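Local coordinates for protein putative prephenate dehydratase (PDB 4LUB) that probably catalyses the decarboxylating dehydration of prephenate to 3-phenylpyruvate, the step that commits prephenate to L-phenylalanine biosynthesis, at residues B[32-35]-B[36-40]; B[249-252]-B[253-257]; B[206-209]-B[210-213]. One frame throughout, in Å; residues are numbered along the deposited sequence.

Interaction 1 (B[32-35]-B[36-40]); sequences ENIT and EVIKA
Asn33 OD1 accepts from Glu36 N at 2.8 Å, a capping bond made three residues ahead. The amide reaches that N-H because CG is tucked between its own backbone N and carbonyl carbon (chi1 62°), which turns the short side chain forward over the first turn. Asparagine suits an N-cap: its carbonyl oxygen takes a first-turn N-H, and the bond runs nearly straight into it (C=O...N 163°). The Glu36 chain passes across the amide, its CG 3.4 Å from Asn33 OD1. It then bends at chi2, and its OE2 meets Lys39 NZ at 2.9 Å in a salt bridge made through the syn lone pair. Lys39 lies alongside Thr35, with CD 3.6 Å from Thr35 CG2, and a bend at chi3 (56°) carries its NZ to the carboxylate. Beyond the cap the ordinary helix bonds take over, from Val37 N to Asn33 O and from Ile38 N to Ile34 O. This is the start of helix 34-42, which follows strand 27-31 and covers the sheet of the prephenate dehydratase region. On its inner side Ile34 CG2 meets Ile38 CD1 at 3.8 Å, the two chains pointing the same way. Both isoleucines also touch helix 62-70, and Val37 packs on strands 27-31 and 48-55; such branched aliphatics suit these buried positions. The Thr35 hydroxyl is hydrogen-bonded to Glu63 OE2, tying this first turn to helix 62-70.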
ATOM      1  N   GLU B  32      10.402 -19.656  11.895  1.00 40.83           N
ATOM      2  CA  GLU B  32      11.473 -18.701  11.603  1.00 47.94           C
ATOM      3  C   GLU B  32      11.017 -17.471  10.832  1.00 45.79           C
ATOM      4  O   GLU B  32      11.635 -16.409  10.919  1.00 47.73           O
ATOM      5  CB  GLU B  32      12.582 -19.379  10.792  1.00 58.15           C
ATOM      6  CG  GLU B  32      12.104 -20.570   9.959  1.00 67.24           C
ATOM      7  CD  GLU B  32      13.114 -21.042   8.936  1.00 75.67           C
ATOM      8  OE1 GLU B  32      14.301 -20.664   9.021  1.00 80.25           O
ATOM      9  OE2 GLU B  32      12.715 -21.791   8.014  1.00 77.24           O
ATOM     10  N   ASN B  33       9.929 -17.606  10.087  1.00 42.04           N
ATOM     11  CA  ASN B  33       9.422 -16.495   9.298  1.00 37.38           C
ATOM     12  C   ASN B  33       7.931 -16.669   9.073  1.00 35.51           C
ATOM     13  O   ASN B  33       7.391 -17.758   9.281  1.00 32.48           O
ATOM     14  CB  ASN B  33      10.173 -16.364   7.956  1.00 37.62           C
ATOM     15  CG  ASN B  33      10.022 -17.592   7.051  1.00 43.05           C
ATOM     16  OD1 ASN B  33       8.920 -18.089   6.813  1.00 43.33           O
ATOM     17  ND2 ASN B  33      11.145 -18.073   6.534  1.00 46.29           N
ATOM     18  N   ILE B  34       7.279 -15.590   8.650  1.00 34.33           N
ATOM     19  CA  ILE B  34       5.825 -15.544   8.527  1.00 29.94           C
ATOM     20  C   ILE B  34       5.306 -16.662   7.627  1.00 28.40           C
ATOM     21  O   ILE B  34       4.353 -17.348   7.975  1.00 29.36           O
ATOM     22  CB  ILE B  34       5.370 -14.161   8.003  1.00 31.33           C
ATOM     23  CG1 ILE B  34       5.599 -13.100   9.095  1.00 31.88           C
ATOM     24  CG2 ILE B  34       3.912 -14.192   7.554  1.00 28.79           C
ATOM     25  CD1 ILE B  34       5.798 -11.690   8.576  1.00 30.62           C
ATOM     26  N   THR B  35       5.966 -16.873   6.496  1.00 30.91           N
ATOM     27  CA  THR B  35       5.564 -17.925   5.564  1.00 30.54           C
ATOM     28  C   THR B  35       5.525 -19.308   6.220  1.00 31.50           C
ATOM     29  O   THR B  35       4.562 -20.057   6.047  1.00 29.54           O
ATOM     30  CB  THR B  35       6.513 -17.975   4.366  1.00 30.65           C
ATOM     31  OG1 THR B  35       6.452 -16.727   3.673  1.00 29.23           O
ATOM     32  CG2 THR B  35       6.146 -19.112   3.419  1.00 28.53           C
ATOM     33  N   GLU B  36       6.562 -19.628   6.991  1.00 30.15           N
ATOM     34  CA  GLU B  36       6.650 -20.916   7.668  1.00 30.57           C
ATOM     35  C   GLU B  36       5.657 -21.042   8.825  1.00 34.17           C
ATOM     36  O   GLU B  36       5.145 -22.133   9.085  1.00 34.52           O
ATOM     37  CB  GLU B  36       8.081 -21.161   8.167  1.00 32.99           C
ATOM     38  CG  GLU B  36       9.084 -21.450   7.050  1.00 33.12           C
ATOM     39  CD  GLU B  36       8.608 -22.534   6.086  1.00 36.00           C
ATOM     40  OE1 GLU B  36       8.060 -23.560   6.552  1.00 39.50           O
ATOM     41  OE2 GLU B  36       8.763 -22.349   4.858  1.00 33.42           O
ATOM     42  N   VAL B  37       5.408 -19.941   9.535  1.00 30.97           N
ATOM     43  CA  VAL B  37       4.316 -19.892  10.506  1.00 30.97           C
ATOM     44  C   VAL B  37       2.974 -20.306   9.904  1.00 29.41           C
ATOM     45  O   VAL B  37       2.283 -21.175  10.442  1.00 29.57           O
ATOM     46  CB  VAL B  37       4.162 -18.479  11.127  1.00 37.23           C
ATOM     47  CG1 VAL B  37       3.019 -18.466  12.124  1.00 31.70           C
ATOM     48  CG2 VAL B  37       5.467 -18.005  11.774  1.00 39.02           C
ATOM     49  N   ILE B  38       2.605 -19.666   8.799  1.00 28.52           N
ATOM     50  CA  ILE B  38       1.365 -19.997   8.101  1.00 31.38           C
ATOM     51  C   ILE B  38       1.371 -21.405   7.496  1.00 32.32           C
ATOM     52  O   ILE B  38       0.387 -22.135   7.613  1.00 35.63           O
ATOM     53  CB  ILE B  38       1.044 -18.958   6.996  1.00 28.14           C
ATOM     54  CG1 ILE B  38       0.878 -17.568   7.620  1.00 28.19           C
ATOM     55  CG2 ILE B  38      -0.247 -19.334   6.286  1.00 26.42           C
ATOM     56  CD1 ILE B  38       0.957 -16.400   6.623  1.00 24.44           C
ATOM     57  N   LYS B  39       2.475 -21.791   6.867  1.00 32.01           N
ATOM     58  CA  LYS B  39       2.636 -23.163   6.358  1.00 34.71           C
ATOM     59  C   LYS B  39       2.466 -24.239   7.434  1.00 34.18           C
ATOM     60  O   LYS B  39       1.935 -25.317   7.161  1.00 32.56           O
ATOM     61  CB  LYS B  39       4.007 -23.319   5.673  1.00 36.64           C
ATOM     62  CG  LYS B  39       4.070 -22.634   4.309  1.00 37.30           C
ATOM     63  CD  LYS B  39       5.454 -22.663   3.683  1.00 39.08           C
ATOM     64  CE  LYS B  39       5.990 -24.078   3.541  1.00 44.99           C
ATOM     65  NZ  LYS B  39       7.391 -24.073   3.014  1.00 45.19           N
ATOM     66  N   ALA B  40       2.926 -23.946   8.646  1.00 35.71           N
ATOM     67  CA  ALA B  40       2.730 -24.835   9.795  1.00 34.37           C
ATOM     68  C   ALA B  40       1.259 -25.178  10.035  1.00 37.06           C
ATOM     69  O   ALA B  40       0.921 -26.302  10.405  1.00 35.39           O
ATOM     70  CB  ALA B  40       3.329 -24.215  11.048  1.00 32.56           C
TER

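Interaction 2 (B[249-252]-B[253-257])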
ATOM      1  N   LYS B 249     -24.960  -8.257   8.492  1.00 28.04           N
ATOM      2  CA  LYS B 249     -25.954  -8.601   7.487  1.00 27.13           C
ATOM      3  C   LYS B 249     -25.948  -7.561   6.365  1.00 22.02           C
ATOM      4  O   LYS B 249     -26.125  -7.902   5.198  1.00 22.99           O
ATOM      5  CB  LYS B 249     -27.344  -8.683   8.125  1.00 31.68           C
ATOM      6  CG  LYS B 249     -28.478  -9.036   7.179  1.00 38.67           C
ATOM      7  CD  LYS B 249     -28.732 -10.535   7.190  1.00 43.55           C
ATOM      8  CE  LYS B 249     -30.163 -10.851   6.792  1.00 47.39           C
ATOM      9  NZ  LYS B 249     -31.128 -10.330   7.795  1.00 50.27           N
ATOM     10  N   LEU B 250     -25.714  -6.301   6.717  1.00 22.00           N
ATOM     11  CA  LEU B 250     -25.495  -5.252   5.722  1.00 18.09           C
ATOM     12  C   LEU B 250     -24.217  -5.455   4.903  1.00 20.84           C
ATOM     13  O   LEU B 250     -24.209  -5.242   3.689  1.00 19.37           O
ATOM     14  CB  LEU B 250     -25.492  -3.889   6.403  1.00 16.71           C
ATOM     15  CG  LEU B 250     -25.706  -2.687   5.468  1.00 19.99           C
ATOM     16  CD1 LEU B 250     -26.933  -2.845   4.537  1.00 17.64           C
ATOM     17  CD2 LEU B 250     -25.803  -1.407   6.295  1.00 21.42           C
ATOM     18  N   VAL B 251     -23.137  -5.840   5.577  1.00 19.21           N
ATOM     19  CA  VAL B 251     -21.909  -6.235   4.897  1.00 20.18           C
ATOM     20  C   VAL B 251     -22.164  -7.363   3.894  1.00 23.54           C
ATOM     21  O   VAL B 251     -21.645  -7.333   2.777  1.00 23.27           O
ATOM     22  CB  VAL B 251     -20.825  -6.648   5.911  1.00 23.13           C
ATOM     23  CG1 VAL B 251     -19.658  -7.309   5.215  1.00 22.53           C
ATOM     24  CG2 VAL B 251     -20.354  -5.427   6.692  1.00 18.81           C
ATOM     25  N   SER B 252     -22.975  -8.347   4.282  1.00 23.72           N
ATOM     26  CA  SER B 252     -23.293  -9.469   3.396  1.00 26.02           C
ATOM     27  C   SER B 252     -23.937  -9.027   2.084  1.00 23.27           C
ATOM     28  O   SER B 252     -23.606  -9.555   1.021  1.00 22.73           O
ATOM     29  CB  SER B 252     -24.213 -10.472   4.099  1.00 30.83           C
ATOM     30  OG  SER B 252     -23.514 -11.163   5.116  1.00 40.36           O
ATOM     31  N   PHE B 253     -24.881  -8.091   2.161  1.00 22.00           N
ATOM     32  CA  PHE B 253     -25.454  -7.500   0.954  1.00 23.58           C
ATOM     33  C   PHE B 253     -24.420  -6.722   0.144  1.00 19.95           C
ATOM     34  O   PHE B 253     -24.421  -6.791  -1.085  1.00 21.00           O
ATOM     35  CB  PHE B 253     -26.660  -6.603   1.291  1.00 21.75           C
ATOM     36  CG  PHE B 253     -27.821  -7.353   1.902  1.00 24.24           C
ATOM     37  CD1 PHE B 253     -28.458  -8.352   1.187  1.00 22.29           C
ATOM     38  CD2 PHE B 253     -28.295  -7.035   3.161  1.00 16.15           C
ATOM     39  CE1 PHE B 253     -29.520  -9.049   1.731  1.00 25.05           C
ATOM     40  CE2 PHE B 253     -29.367  -7.720   3.707  1.00 22.08           C
ATOM     41  CZ  PHE B 253     -29.979  -8.725   2.993  1.00 24.17           C
ATOM     42  N   ALA B 254     -23.570  -5.957   0.823  1.00 19.58           N
ATOM     43  CA  ALA B 254     -22.451  -5.289   0.155  1.00 21.31           C
ATOM     44  C   ALA B 254     -21.638  -6.266  -0.701  1.00 21.74           C
ATOM     45  O   ALA B 254     -21.368  -5.997  -1.872  1.00 19.31           O
ATOM     46  CB  ALA B 254     -21.550  -4.600   1.170  1.00 21.74           C
ATOM     47  N   LEU B 255     -21.250  -7.395  -0.110  1.00 18.30           N
ATOM     48  CA  LEU B 255     -20.517  -8.441  -0.840  1.00 20.77           C
ATOM     49  C   LEU B 255     -21.295  -9.010  -2.020  1.00 22.68           C
ATOM     50  O   LEU B 255     -20.717  -9.267  -3.076  1.00 21.49           O
ATOM     51  CB  LEU B 255     -20.119  -9.590   0.093  1.00 19.52           C
ATOM     52  CG  LEU B 255     -19.240  -9.205   1.279  1.00 24.45           C
ATOM     53  CD1 LEU B 255     -19.050 -10.381   2.217  1.00 26.47           C
ATOM     54  CD2 LEU B 255     -17.893  -8.688   0.780  1.00 26.52           C
ATOM     55  N   GLU B 256     -22.590  -9.260  -1.823  1.00 21.35           N
ATOM     56  CA  GLU B 256     -23.471  -9.659  -2.923  1.00 21.24           C
ATOM     57  C   GLU B 256     -23.455  -8.648  -4.073  1.00 21.43           C
ATOM     58  O   GLU B 256     -23.373  -9.034  -5.239  1.00 21.54           O
ATOM     59  CB  GLU B 256     -24.908  -9.879  -2.429  1.00 25.27           C
ATOM     60  CG  GLU B 256     -25.073 -11.069  -1.492  1.00 28.72           C
ATOM     61  CD  GLU B 256     -26.528 -11.352  -1.142  1.00 37.04           C
ATOM     62  OE1 GLU B 256     -27.430 -10.789  -1.793  1.00 37.92           O
ATOM     63  OE2 GLU B 256     -26.772 -12.118  -0.188  1.00 44.57           O
ATOM     64  N   GLU B 257     -23.552  -7.360  -3.757  1.00 21.17           N
ATOM     65  CA  GLU B 257     -23.462  -6.335  -4.798  1.00 20.72           C
ATOM     66  C   GLU B 257     -22.118  -6.348  -5.550  1.00 20.84           C
ATOM     67  O   GLU B 257     -22.090  -6.181  -6.768  1.00 22.25           O
ATOM     68  CB  GLU B 257     -23.729  -4.933  -4.227  1.00 17.85           C
ATOM     69  CG  GLU B 257     -23.948  -3.909  -5.344  1.00 20.98           C
ATOM     70  CD  GLU B 257     -24.356  -2.520  -4.875  1.00 21.85           C
ATOM     71  OE1 GLU B 257     -24.566  -2.296  -3.657  1.00 19.89           O
ATOM     72  OE2 GLU B 257     -24.443  -1.637  -5.752  1.00 22.75           O
TER
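Phe253 and Lys249 meet one turn apart on the outer side of helix 248-261, where their side chains make an apolar contact. With CG beside its own backbone N (chi1 -64°), the phenylalanine ring leans back along the helix toward Lys249, whose CG comes within 3.8 Å of Phe253 CE2. Only the methylene part of the lysine is used; its chain bends at chi2, and the ring and chain run at a slant to each other. The ring also presses on the backbone, with Phe253 CD2 3.1 Å from Lys249 O. A second, looser apolar pair lies on the inner side, where Val251 CG1 is 4.3 Å from Leu255 CD1. Valine and leucine fit there because the helix rests on the sheet of the ACT domain: Val251 packs on Ile194 and Leu255 on Leu196, both in strand 189-199. The small Ala254 packs against Phe215 of helix 208-216.

Backbone hydrogen bonds make up the polar part. Leu255 N to Val251 O is short at 2.9 Å, whereas Phe253 N to Lys249 O is longer, 3.3 Å. Ser252, on the outer half of the helix, turns its OG beside its own N (chi1 -70°) and bonds to Glu248 O, a carbonyl one turn back.

The chemistry thus implies a two-sided helix: aliphatic groups meet the sheet, while the outward row carries Lys249 and Glu256, whose charged ends suit water, and a phenylalanine ring that probably partly screens Lys249 O from solvent.

Interaction 3 (B[206-209]-B[210-213]); sequences GALY and KALS
The Tyr209 ring carries Lys210 on one face, while Gly206 O lies in the ring plane at its edge. Lys210 CG sits 3.8 Å from the ring centroid, 19° off the normal, which makes a CH-pi contact. The backbone N of Lys210 lies over the ring as well, because Tyr209 CG is wedged between its own N and carbonyl carbon (chi1 83°), folding the ring over the following peptide. From there the lysine runs beside the tyrosine in the same direction, and a bend at chi4 brings NZ to 3.4 Å from Tyr209 OH, a weak hydrogen bond. Tyrosine suits this place by offering a flat surface to the methylenes and a hydroxyl to the ammonium.

Tyr209 O is gripped twice by Ser213. The amide N donates at 2.8 Å and the hydroxyl OG at 2.7 Å, and the two come from opposite faces of the carbonyl plane, with OG 37° out of it. A serine within a helix can bond in this way to the carbonyl four residues back, which lets its polar group be satisfied locally. At the helix start, Ala207 occupies the N-cap position, and its carbonyl takes weak bonds from Lys210 N and Ala211 N. Leu212 N to Leu208 O, at 2.9 Å, is a regular helix bond, and along the same side Leu208 CD1 meets Leu212 CD1 at 3.9 Å, the two chains slanting across each other.

Helix 208-216 belongs to the ACT domain and packs against the second subunit: Leu208 touches Ile225 of that subunit's strand 222-229, Tyr209 its Ala216, and Leu212 and Ser213 meet their own counterparts there.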
ATOM      1  N   GLY B 206      -9.168   1.645 -12.144  1.00 53.07           N
ATOM      2  CA  GLY B 206     -10.214   2.606 -12.435  1.00 53.05           C
ATOM      3  C   GLY B 206     -11.599   2.288 -11.886  1.00 52.73           C
ATOM      4  O   GLY B 206     -12.431   3.183 -11.746  1.00 56.25           O
ATOM      5  N   ALA B 207     -11.852   1.019 -11.575  1.00 42.40           N
ATOM      6  CA  ALA B 207     -13.175   0.591 -11.111  1.00 34.95           C
ATOM      7  C   ALA B 207     -13.205   0.420  -9.602  1.00 26.80           C
ATOM      8  O   ALA B 207     -14.174  -0.096  -9.054  1.00 21.28           O
ATOM      9  CB  ALA B 207     -13.586  -0.715 -11.787  1.00 28.66           C
ATOM     10  N   LEU B 208     -12.122   0.826  -8.946  1.00 22.59           N
ATOM     11  CA  LEU B 208     -12.054   0.828  -7.486  1.00 22.39           C
ATOM     12  C   LEU B 208     -13.191   1.610  -6.835  1.00 22.56           C
ATOM     13  O   LEU B 208     -13.771   1.174  -5.842  1.00 22.30           O
ATOM     14  CB  LEU B 208     -10.720   1.402  -7.012  1.00 18.94           C
ATOM     15  CG  LEU B 208     -10.441   1.197  -5.521  1.00 23.65           C
ATOM     16  CD1 LEU B 208     -10.605  -0.277  -5.133  1.00 23.65           C
ATOM     17  CD2 LEU B 208      -9.070   1.753  -5.108  1.00 22.88           C
ATOM     18  N   TYR B 209     -13.470   2.793  -7.366  1.00 20.73           N
ATOM     19  CA  TYR B 209     -14.585   3.594  -6.874  1.00 22.24           C
ATOM     20  C   TYR B 209     -15.924   2.841  -6.813  1.00 21.94           C
ATOM     21  O   TYR B 209     -16.699   3.050  -5.886  1.00 27.23           O
ATOM     22  CB  TYR B 209     -14.719   4.864  -7.711  1.00 23.13           C
ATOM     23  CG  TYR B 209     -15.477   4.707  -8.996  1.00 29.61           C
ATOM     24  CD1 TYR B 209     -14.874   4.142 -10.112  1.00 37.39           C
ATOM     25  CD2 TYR B 209     -16.797   5.119  -9.099  1.00 32.84           C
ATOM     26  CE1 TYR B 209     -15.560   4.008 -11.302  1.00 40.88           C
ATOM     27  CE2 TYR B 209     -17.497   4.980 -10.285  1.00 38.29           C
ATOM     28  CZ  TYR B 209     -16.871   4.424 -11.384  1.00 42.34           C
ATOM     29  OH  TYR B 209     -17.554   4.274 -12.572  1.00 48.37           O
ATOM     30  N   LYS B 210     -16.189   1.969  -7.784  1.00 22.21           N
ATOM     31  CA  LYS B 210     -17.391   1.136  -7.761  1.00 25.28           C
ATOM     32  C   LYS B 210     -17.402   0.207  -6.562  1.00 25.82           C
ATOM     33  O   LYS B 210     -18.431   0.023  -5.917  1.00 27.09           O
ATOM     34  CB  LYS B 210     -17.516   0.292  -9.031  1.00 31.44           C
ATOM     35  CG  LYS B 210     -17.631   1.071 -10.324  1.00 41.01           C
ATOM     36  CD  LYS B 210     -18.138   0.153 -11.430  1.00 45.68           C
ATOM     37  CE  LYS B 210     -17.900   0.751 -12.807  1.00 50.88           C
ATOM     38  NZ  LYS B 210     -19.164   1.336 -13.344  1.00 54.48           N
ATOM     39  N   ALA B 211     -16.250  -0.391  -6.284  1.00 20.46           N
ATOM     40  CA  ALA B 211     -16.118  -1.287  -5.149  1.00 19.64           C
ATOM     41  C   ALA B 211     -16.301  -0.549  -3.829  1.00 21.13           C
ATOM     42  O   ALA B 211     -17.016  -1.013  -2.948  1.00 25.46           O
ATOM     43  CB  ALA B 211     -14.759  -1.992  -5.191  1.00 18.54           C
ATOM     44  N   LEU B 212     -15.645   0.596  -3.681  1.00 16.49           N
ATOM     45  CA  LEU B 212     -15.814   1.400  -2.473  1.00 20.41           C
ATOM     46  C   LEU B 212     -17.208   2.013  -2.299  1.00 22.78           C
ATOM     47  O   LEU B 212     -17.699   2.103  -1.177  1.00 23.57           O
ATOM     48  CB  LEU B 212     -14.757   2.505  -2.414  1.00 23.15           C
ATOM     49  CG  LEU B 212     -13.380   2.119  -1.834  1.00 29.37           C
ATOM     50  CD1 LEU B 212     -12.974   0.688  -2.143  1.00 28.99           C
ATOM     51  CD2 LEU B 212     -12.308   3.104  -2.256  1.00 27.44           C
ATOM     52  N   SER B 213     -17.830   2.456  -3.388  1.00 22.64           N
ATOM     53  CA  SER B 213     -19.185   3.022  -3.311  1.00 26.16           C
ATOM     54  C   SER B 213     -20.195   2.024  -2.760  1.00 26.06           C
ATOM     55  O   SER B 213     -21.134   2.395  -2.053  1.00 26.67           O
ATOM     56  CB  SER B 213     -19.648   3.514  -4.685  1.00 30.14           C
ATOM     57  OG  SER B 213     -18.839   4.593  -5.128  1.00 33.99           O
TER

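In the fold
All three are local contacts along one helix, those of interactions 1 and 3 including its start, and each is partly buried, with an aliphatic side and a more polar one. Interaction 1 is in the prephenate dehydratase region, on the opposite side of the chain's centre from the other two; its centre is about 32 Å from that of interaction 2. Interactions 2 and 3 share the ACT domain, on neighbouring helices with nearest atoms about 6 Å apart. Their surroundings differ: the inner leucine and valine of 249-257 face the chain's own sheet, whereas the leucines of 206-213 face another subunit. Side-chain capping and a salt bridge between its own residues distinguish interaction 1, ring-to-lysine contacts the other two.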